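Local coordinates for protein citrate lyase (Yersinia pestis, PDB 3QLL) that is a putative citrate lyase beta subunit resembling CitE, encoded in a virulence operon, and probably acts as a magnesium-dependent lyase, at residues 46-51 with 67-72; 143-148 with 177-182. All coordinates share one frame; numbering follows the deposited sequence.

Overall arrangement
Both contacts belong to one closed eight-stranded parallel barrel and its surrounding helices, on opposite sides of the chain's centre, about 22 Å apart between their own centres. Contact 1 joins the first two strands of the barrel, 47-52 and 69-73, so main-chain bonds carry it and aromatic and aliphatic groups pack on one of its faces. Contact 2 lies farther out and involves no strand pairing: helix 141-150 meets the loop between helix 173-177 and strand 183-188, chiefly through polar side chains. Both are partly buried, with five buried residues in contact 1 against two in contact 2. Each pairs an acid with a base, two-pronged in contact 1, less certain in geometry in contact 2.

Contact 1 of 2, residues 46-51 with 67-72; sequences RSWLFT and ADVAII
Arg46 takes hold of Asp68 side-on just before the two strands begin: NE reaches OD2 at 2.7 Å while NH2 reaches OD1 at 3.0 Å, with guanidinium and carboxylate only 9° from coplanar. Both oxygens use their syn lone pairs, and Asp68 OD2 turns its anti lone pair to the backbone N of Arg46, so one oxygen accepts from two donors. The other terminal nitrogen, NH1, is hydrogen-bonded to Thr269. At Ser47 the hydroxyl sits between its own backbone N and carbonyl carbon (chi1 42°), from where OG accepts the N-H of Asp68 at 3.0 Å; it is also hydrogen-bonded to Asn265 of helix 261-267. Parallel strand pairing then begins, with Ser47 O receiving Val69 N and Leu49 N donating to Val69 O. Trp48 lays its indole alongside Val69, whose CG1 stands over the six-membered ring, 4.0 Å from its centroid, while Ile71 CD1 comes to the indole edge. On the other sheet face, Leu49 CB touches Ala67 CB at 3.7 Å, and Leu49 O receives Ile71 N. Phe50 returns to the Trp48 face, and Ile71 CD1 stands over one face of the Phe50 ring, 3.9 Å from the centroid and offset toward the rim; that methyl therefore bridges the two aromatic residues. Thr51 N closes the pairing on Ile71 O at 2.8 Å. Strand 252-255 flanks the first strand and 104-107 the second, as expected of a TIM barrel. Phe50 also touches Arg107, a predicted substrate-binding residue, which puts this apolar packing beside the probable active site. The chemistry implies that the salt bridge probably steadies the start of the pairing, while backbone bonds and CH-pi contacts hold the rest.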
loop_
_atom_site.group_PDB
_atom_site.type_symbol
_atom_site.label_atom_id
_atom_site.label_comp_id
_atom_site.label_asym_id
_atom_site.label_seq_id
_atom_site.Cartn_x
_atom_site.Cartn_y
_atom_site.Cartn_z
ATOM N N ARG A 46 17.617 17.089 -10.214
ATOM C CA ARG A 46 17.670 16.655 -8.818
ATOM C C ARG A 46 16.829 17.601 -7.958
ATOM O O ARG A 46 16.200 17.167 -6.982
ATOM C CB ARG A 46 19.110 16.642 -8.294
ATOM C CG ARG A 46 20.066 15.775 -9.073
ATOM C CD ARG A 46 21.494 16.246 -8.954
ATOM N NE ARG A 46 21.644 17.633 -9.395
ATOM C CZ ARG A 46 22.770 18.345 -9.283
ATOM N NH1 ARG A 46 23.859 17.798 -8.737
ATOM N NH2 ARG A 46 22.803 19.603 -9.715
ATOM N N SER A 47 16.890 18.894 -8.281
ATOM C CA SER A 47 16.218 19.938 -7.503
ATOM C C SER A 47 15.208 20.742 -8.322
ATOM O O SER A 47 15.524 21.259 -9.381
ATOM C CB SER A 47 17.253 20.904 -6.885
ATOM O OG SER A 47 18.279 21.224 -7.808
ATOM N N TRP A 48 14.009 20.863 -7.800
ATOM C CA TRP A 48 12.984 21.707 -8.392
ATOM C C TRP A 48 12.572 22.797 -7.415
ATOM O O TRP A 48 12.009 22.508 -6.360
ATOM C CB TRP A 48 11.756 20.872 -8.785
ATOM C CG TRP A 48 12.040 19.906 -9.884
ATOM C CD1 TRP A 48 12.935 18.868 -9.854
ATOM C CD2 TRP A 48 11.404 19.844 -11.160
ATOM N NE1 TRP A 48 12.909 18.185 -11.031
ATOM C CE2 TRP A 48 11.966 18.742 -11.852
ATOM C CE3 TRP A 48 10.398 20.593 -11.782
ATOM C CZ2 TRP A 48 11.581 18.388 -13.151
ATOM C CZ3 TRP A 48 10.016 20.249 -13.077
ATOM C CH2 TRP A 48 10.601 19.153 -13.746
ATOM N N LEU A 49 12.835 24.044 -7.762
ATOM C CA LEU A 49 12.592 25.156 -6.836
ATOM C C LEU A 49 11.355 25.936 -7.212
ATOM O O LEU A 49 11.300 26.531 -8.299
ATOM C CB LEU A 49 13.786 26.086 -6.787
ATOM C CG LEU A 49 13.691 27.276 -5.836
ATOM C CD1 LEU A 49 13.518 26.949 -4.320
ATOM C CD2 LEU A 49 14.936 28.102 -6.088
ATOM N N PHE A 50 10.397 25.979 -6.287
ATOM C CA PHE A 50 9.197 26.801 -6.443
ATOM C C PHE A 50 9.546 28.238 -6.087
ATOM O O PHE A 50 10.019 28.502 -4.997
ATOM C CB PHE A 50 8.054 26.320 -5.533
ATOM C CG PHE A 50 7.388 25.058 -5.976
ATOM C CD1 PHE A 50 6.467 25.068 -7.021
ATOM C CD2 PHE A 50 7.650 23.848 -5.325
ATOM C CE1 PHE A 50 5.838 23.902 -7.419
ATOM C CE2 PHE A 50 7.009 22.673 -5.720
ATOM C CZ PHE A 50 6.108 22.705 -6.769
ATOM N N THR A 51 9.319 29.159 -7.013
ATOM C CA THR A 51 9.330 30.568 -6.657
ATOM C C THR A 51 8.088 31.278 -7.212
ATOM O O THR A 51 7.747 31.145 -8.396
ATOM C CB THR A 51 10.621 31.279 -7.182
ATOM O OG1 THR A 51 10.809 31.000 -8.578
ATOM C CG2 THR A 51 11.830 30.768 -6.433
ATOM N N ALA A 67 19.346 25.786 -8.414
ATOM C CA ALA A 67 18.359 24.747 -8.694
ATOM C C ALA A 67 18.493 24.201 -10.110
ATOM O O ALA A 67 18.773 24.938 -11.032
ATOM C CB ALA A 67 16.956 25.275 -8.460
ATOM N N ASP A 68 18.231 22.908 -10.287
ATOM C CA ASP A 68 18.319 22.342 -11.617
ATOM C C ASP A 68 17.169 22.792 -12.483
ATOM O O ASP A 68 17.324 23.004 -13.682
ATOM C CB ASP A 68 18.365 20.814 -11.549
ATOM C CG ASP A 68 19.724 20.298 -11.105
ATOM O OD1 ASP A 68 20.709 21.044 -11.238
ATOM O OD2 ASP A 68 19.812 19.173 -10.571
ATOM N N VAL A 69 16.015 22.972 -11.860
ATOM C CA VAL A 69 14.850 23.501 -12.555
ATOM C C VAL A 69 14.173 24.490 -11.620
ATOM O O VAL A 69 13.922 24.179 -10.448
ATOM C CB VAL A 69 13.824 22.377 -12.907
ATOM C CG1 VAL A 69 12.587 22.953 -13.580
ATOM C CG2 VAL A 69 14.460 21.265 -13.743
ATOM N N ALA A 70 13.842 25.652 -12.164
ATOM C CA ALA A 70 13.064 26.654 -11.439
ATOM C C ALA A 70 11.603 26.549 -11.829
ATOM O O ALA A 70 11.260 26.456 -13.023
ATOM C CB ALA A 70 13.605 28.073 -11.728
ATOM N N ILE A 71 10.734 26.571 -10.826
ATOM C CA ILE A 71 9.307 26.570 -11.077
ATOM C C ILE A 71 8.650 27.906 -10.729
ATOM O O ILE A 71 8.447 28.233 -9.550
ATOM C CB ILE A 71 8.599 25.477 -10.296
ATOM C CG1 ILE A 71 9.360 24.157 -10.419
ATOM C CG2 ILE A 71 7.152 25.344 -10.771
ATOM C CD1 ILE A 71 8.705 23.049 -9.620
ATOM N N ILE A 72 8.276 28.649 -11.762
ATOM C CA ILE A 72 7.505 29.842 -11.529
ATOM C C ILE A 72 6.111 29.455 -11.106
ATOM O O ILE A 72 5.409 28.739 -11.837
ATOM C CB ILE A 72 7.440 30.712 -12.796
ATOM C CG1 ILE A 72 8.833 30.964 -13.359
ATOM C CG2 ILE A 72 6.661 32.008 -12.525
ATOM C CD1 ILE A 72 8.794 31.571 -14.717
#

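Contact 2 of 2, residues 143-148 with 177-182; sequences HLQILD and AAATPK
Asp148 swings its carboxylate out with CG trans to the backbone N (chi1 -176°), and Thr180 sets OG1 in the corresponding position, which brings the hydroxyl within 2.7 Å of Asp148 OD2. Thr180 OG1 donates in this bond, arriving from above the carboxylate, 52° out of its plane. The same OG1 accepts the backbone N-H of Lys182 at 3.2 Å, an ST turn, and with both roles in use the hydroxyl couples the bend of the loop to the helix. One turn back along the helix, Gln145 runs extended beyond CG and sends NE2 to Ala179 O at 2.9 Å. This bond is almost straight, 174° at the hydrogen, and lies in both the amide and the carbonyl planes, on a carbonyl lone pair. Next to these polar bonds, Leu144 rests CB and CD1 against Ala179 CB, each at 4.1 Å, and also touches Leu183, at the start of strand 183-188. Lys182 bends at its third torsion and brings NZ to Asp148 OD1 in a salt bridge, though the placing of that oxygen is uncertain; the backbone of Lys182 is hydrogen-bonded to that of Leu160 in strand 159-164. The contact packs helix 141-150 against the loop from helix 173-177 into strand 183-188, a helix-to-strand return loop of a TIM barrel, at the end where the strands begin.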
loop_
_atom_site.group_PDB
_atom_site.type_symbol
_atom_site.label_atom_id
_atom_site.label_comp_id
_atom_site.label_asym_id
_atom_site.label_seq_id
_atom_site.Cartn_x
_atom_site.Cartn_y
_atom_site.Cartn_z
ATOM N N HIS A 143 -6.921 14.798 -16.996
ATOM C CA HIS A 143 -6.305 16.103 -16.616
ATOM C C HIS A 143 -5.119 16.416 -17.486
ATOM O O HIS A 143 -4.997 17.510 -18.039
ATOM C CB HIS A 143 -5.807 16.078 -15.192
ATOM C CG HIS A 143 -6.836 16.416 -14.169
ATOM N ND1 HIS A 143 -7.866 15.564 -13.849
ATOM C CD2 HIS A 143 -6.992 17.504 -13.389
ATOM C CE1 HIS A 143 -8.610 16.109 -12.907
ATOM N NE2 HIS A 143 -8.103 17.286 -12.614
ATOM N N LEU A 144 -4.272 15.406 -17.627
ATOM C CA LEU A 144 -3.047 15.542 -18.393
ATOM C C LEU A 144 -3.349 15.549 -19.901
ATOM O O LEU A 144 -2.699 16.245 -20.666
ATOM C CB LEU A 144 -2.058 14.432 -18.033
ATOM C CG LEU A 144 -1.589 14.477 -16.589
ATOM C CD1 LEU A 144 -0.549 13.388 -16.386
ATOM C CD2 LEU A 144 -0.999 15.879 -16.310
ATOM N N GLN A 145 -4.330 14.770 -20.329
ATOM C CA GLN A 145 -4.598 14.706 -21.775
ATOM C C GLN A 145 -5.186 15.988 -22.336
ATOM O O GLN A 145 -4.834 16.408 -23.432
ATOM C CB GLN A 145 -5.509 13.516 -22.109
ATOM C CG GLN A 145 -4.772 12.247 -21.804
ATOM C CD GLN A 145 -5.660 11.017 -21.578
ATOM O OE1 GLN A 145 -6.881 11.107 -21.420
ATOM N NE2 GLN A 145 -5.020 9.853 -21.520
ATOM N N ILE A 146 -6.012 16.632 -21.519
ATOM C CA ILE A 146 -6.565 17.940 -21.817
ATOM C C ILE A 146 -5.475 18.985 -22.028
ATOM O O ILE A 146 -5.507 19.708 -23.014
ATOM C CB ILE A 146 -7.508 18.402 -20.707
ATOM C CG1 ILE A 146 -8.746 17.517 -20.662
ATOM C CG2 ILE A 146 -7.910 19.837 -20.937
ATOM C CD1 ILE A 146 -9.692 17.839 -19.518
ATOM N N LEU A 147 -4.540 19.070 -21.088
ATOM C CA LEU A 147 -3.389 19.959 -21.212
ATOM C C LEU A 147 -2.551 19.659 -22.444
ATOM O O LEU A 147 -2.138 20.591 -23.169
ATOM C CB LEU A 147 -2.520 19.878 -19.979
ATOM C CG LEU A 147 -2.825 20.927 -18.933
ATOM C CD1 LEU A 147 -1.727 20.858 -17.883
ATOM C CD2 LEU A 147 -2.941 22.334 -19.528
ATOM N N ASP A 148 -2.284 18.359 -22.643
ATOM C CA ASP A 148 -1.579 17.865 -23.811
ATOM C C ASP A 148 -2.219 18.387 -25.117
ATOM O O ASP A 148 -1.534 19.051 -25.901
ATOM C CB ASP A 148 -1.540 16.313 -23.776
ATOM C CG ASP A 148 -0.735 15.695 -24.936
ATOM O OD1 ASP A 148 -0.099 16.451 -25.678
ATOM O OD2 ASP A 148 -0.721 14.445 -25.109
ATOM N N ALA A 177 0.007 8.302 -14.564
ATOM C CA ALA A 177 1.412 8.093 -14.981
ATOM C C ALA A 177 1.515 7.522 -16.396
ATOM O O ALA A 177 2.516 7.716 -17.058
ATOM C CB ALA A 177 2.151 7.200 -13.990
ATOM N N ALA A 178 0.430 6.914 -16.877
ATOM C CA ALA A 178 0.394 6.307 -18.193
ATOM C C ALA A 178 -0.405 7.193 -19.178
ATOM O O ALA A 178 -0.698 6.780 -20.322
ATOM C CB ALA A 178 -0.214 4.897 -18.116
ATOM N N ALA A 179 -0.761 8.397 -18.737
ATOM C CA ALA A 179 -1.766 9.204 -19.479
ATOM C C ALA A 179 -1.343 9.680 -20.873
ATOM O O ALA A 179 -2.177 9.837 -21.744
ATOM C CB ALA A 179 -2.201 10.415 -18.625
ATOM N N THR A 180 -0.118 10.170 -20.980
ATOM C CA THR A 180 0.432 10.676 -22.244
ATOM C C THR A 180 1.955 10.644 -22.223
ATOM O O THR A 180 2.550 10.859 -21.180
ATOM C CB THR A 180 -0.105 12.111 -22.533
ATOM O OG1 THR A 180 0.637 12.676 -23.611
ATOM C CG2 THR A 180 0.116 12.991 -21.355
ATOM N N PRO A 181 2.593 10.450 -23.391
ATOM C CA PRO A 181 4.064 10.470 -23.582
ATOM C C PRO A 181 4.635 11.817 -23.172
ATOM O O PRO A 181 5.829 11.936 -22.914
ATOM C CB PRO A 181 4.235 10.277 -25.090
ATOM C CG PRO A 181 3.014 9.560 -25.519
ATOM C CD PRO A 181 1.890 9.932 -24.580
ATOM N N LYS A 182 3.829 12.863 -23.294
ATOM C CA LYS A 182 4.294 14.181 -22.894
ATOM C C LYS A 182 4.541 14.355 -21.388
ATOM O O LYS A 182 5.249 15.276 -20.985
ATOM C CB LYS A 182 3.354 15.250 -23.422
ATOM C CG LYS A 182 3.777 15.590 -24.829
ATOM C CD LYS A 182 2.766 16.389 -25.595
ATOM C CE LYS A 182 2.694 17.811 -25.093
ATOM N NZ LYS A 182 2.180 18.727 -26.144
#